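Enolase from the environmental genome shotgun sequencing of the Sargasso Sea (PDB 2QGY) is of unknown function but binds magnesium and belongs to the enolase superfamily, whose members typically abstract a proton next to a substrate carboxylate. Local coordinates at residues 111-116 and 126-131. Sequence-based numbering, arbitrary orientation. Where two conformers were deposited one is given.
Sequences ALWDIS and SLLTKS
The Trp113 indole meets two leucines of segment 126-131 in different ways: Leu128 CD2 lies over one face of the ring, while Leu127 CD1 sits at its edge, near the ring plane. The first is a CH-pi contact, since Leu128 CD2 is 4.0 Å from the centroid of the Trp113 six-membered ring and only 27° off its normal. The methyl is displaced toward the outer rim, with Trp113 CZ3 at 3.6 Å from Leu128 CD2 as its nearest ring atom. At the edge, Trp113 CE3 and Leu127 CD1 are 4.1 Å apart, and the two side chains run past each other in opposite directions. Leu127 CD1 also reaches the helix backbone, 3.8 Å from Ser116 C, and lies against Ser116 CB. With its OG anti to the carbonyl carbon (chi1 -66°), Ser116 turns its hydroxyl back to its own helix, where Ser116 OG donates to Leu112 O at 2.9 Å. Ser116 N bonds to that oxygen from the opposite face of the carbonyl plane, so two donors grip it. The indole NE1 is hydrogen-bonded to Glu109. No hydrogen bond links the segments; the long helix 99-120 and the short helix 124-128 that follows it pack through apolar side chains. Trp113 touches Leu282 and Ile283 of helix 282-294 and Leu128 touches Ser320 of helix 309-320, both barrel helices, placing the contact where the N-terminal capping domain meets the C-terminal barrel, as in the enolase superfamily.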
loop_
_atom_site.group_PDB
_atom_site.type_symbol
_atom_site.label_atom_id
_atom_site.label_comp_id
_atom_site.label_asym_id
_atom_site.label_seq_id
_atom_site.Cartn_x
_atom_site.Cartn_y
_atom_site.Cartn_z
ATOM N N ALA A 111 -5.266 19.107 -4.633
ATOM C CA ALA A 111 -4.818 20.395 -5.241
ATOM C C ALA A 111 -5.555 20.741 -6.546
ATOM O O ALA A 111 -5.826 21.926 -6.820
ATOM C CB ALA A 111 -3.328 20.406 -5.472
ATOM N N LEU A 112 -5.835 19.720 -7.357
ATOM C CA LEU A 112 -6.580 19.930 -8.606
ATOM C C LEU A 112 -8.032 20.358 -8.320
ATOM O O LEU A 112 -8.616 21.175 -9.056
ATOM C CB LEU A 112 -6.503 18.694 -9.507
ATOM C CG LEU A 112 -5.125 18.224 -10.015
ATOM C CD1 LEU A 112 -5.244 17.053 -10.942
ATOM C CD2 LEU A 112 -4.270 19.357 -10.691
ATOM N N TRP A 113 -8.611 19.834 -7.240
ATOM C CA TRP A 113 -9.936 20.270 -6.799
ATOM C C TRP A 113 -9.928 21.730 -6.359
ATOM O O TRP A 113 -10.894 22.459 -6.640
ATOM C CB TRP A 113 -10.484 19.410 -5.655
ATOM C CG TRP A 113 -11.108 18.119 -6.125
ATOM C CD1 TRP A 113 -10.558 16.874 -6.047
ATOM C CD2 TRP A 113 -12.397 17.947 -6.753
ATOM N NE1 TRP A 113 -11.423 15.928 -6.573
ATOM C CE2 TRP A 113 -12.552 16.558 -7.014
ATOM C CE3 TRP A 113 -13.433 18.820 -7.106
ATOM C CZ2 TRP A 113 -13.690 16.033 -7.628
ATOM C CZ3 TRP A 113 -14.568 18.292 -7.721
ATOM C CH2 TRP A 113 -14.688 16.913 -7.969
ATOM N N ASP A 114 -8.874 22.139 -5.659
ATOM C CA ASP A 114 -8.735 23.521 -5.188
ATOM C C ASP A 114 -8.700 24.421 -6.435
ATOM O O ASP A 114 -9.423 25.442 -6.533
ATOM C CB ASP A 114 -7.419 23.641 -4.392
ATOM C CG ASP A 114 -7.282 24.983 -3.641
ATOM O OD1 ASP A 114 -8.313 25.614 -3.320
ATOM O OD2 ASP A 114 -6.143 25.389 -3.332
ATOM N N ILE A 115 -7.849 24.036 -7.374
ATOM C CA ILE A 115 -7.689 24.766 -8.665
ATOM C C ILE A 115 -9.046 24.847 -9.368
ATOM O O ILE A 115 -9.493 25.937 -9.758
ATOM C CB ILE A 115 -6.627 24.107 -9.562
ATOM C CG1 ILE A 115 -5.243 24.396 -8.966
ATOM C CG2 ILE A 115 -6.722 24.621 -11.069
ATOM C CD1 ILE A 115 -4.113 23.461 -9.425
ATOM N N SER A 116 -9.709 23.707 -9.498
ATOM C CA SER A 116 -11.040 23.644 -10.137
ATOM C C SER A 116 -12.057 24.565 -9.475
ATOM O O SER A 116 -12.841 25.248 -10.168
ATOM C CB SER A 116 -11.539 22.196 -10.202
ATOM O OG SER A 116 -10.680 21.489 -11.080
ATOM N N SER A 126 -19.510 23.443 -3.075
ATOM C CA SER A 126 -20.426 23.852 -4.154
ATOM C C SER A 126 -20.152 23.166 -5.490
ATOM O O SER A 126 -21.060 23.049 -6.336
ATOM C CB SER A 126 -20.424 25.376 -4.314
ATOM O OG SER A 126 -21.115 25.987 -3.232
ATOM N N LEU A 127 -18.911 22.703 -5.691
ATOM C CA LEU A 127 -18.574 21.840 -6.812
ATOM C C LEU A 127 -19.040 20.413 -6.592
ATOM O O LEU A 127 -19.220 19.651 -7.540
ATOM C CB LEU A 127 -17.058 21.798 -7.027
ATOM C CG LEU A 127 -16.294 23.013 -7.551
ATOM C CD1 LEU A 127 -14.935 22.510 -8.091
ATOM C CD2 LEU A 127 -17.013 23.792 -8.634
ATOM N N LEU A 128 -19.200 20.041 -5.334
ATOM C CA LEU A 128 -19.494 18.660 -5.000
ATOM C C LEU A 128 -20.987 18.368 -4.961
ATOM O O LEU A 128 -21.421 17.287 -5.363
ATOM C CB LEU A 128 -18.818 18.270 -3.673
ATOM C CG LEU A 128 -17.287 18.378 -3.574
ATOM C CD1 LEU A 128 -16.794 17.749 -2.277
ATOM C CD2 LEU A 128 -16.585 17.718 -4.758
ATOM N N THR A 129 -21.771 19.320 -4.475
ATOM C CA THR A 129 -23.218 19.147 -4.427
ATOM C C THR A 129 -23.909 20.477 -4.617
ATOM O O THR A 129 -23.306 21.533 -4.373
ATOM C CB THR A 129 -23.693 18.518 -3.084
ATOM O OG1 THR A 129 -25.091 18.212 -3.171
ATOM C CG2 THR A 129 -23.476 19.475 -1.909
ATOM N N LYS A 130 -25.190 20.543 -4.990
ATOM C CA LYS A 130 -25.796 21.890 -5.253
ATOM C C LYS A 130 -25.908 22.851 -4.043
ATOM O O LYS A 130 -25.708 24.059 -4.166
ATOM C CB LYS A 130 -27.174 21.769 -5.926
ATOM C CG LYS A 130 -27.662 23.067 -6.592
ATOM C CD LYS A 130 -29.170 23.259 -6.415
ATOM C CE LYS A 130 -29.715 24.353 -7.329
ATOM N NZ LYS A 130 -31.102 24.748 -6.940
ATOM N N SER A 131 -26.185 22.261 -2.886
ATOM C CA SER A 131 -26.661 22.846 -1.642
ATOM C C SER A 131 -25.944 22.176 -0.472
ATOM O O SER A 131 -26.538 21.382 0.261
ATOM C CB SER A 131 -28.193 22.748 -1.521
ATOM O OG SER A 131 -28.831 23.304 -2.676
#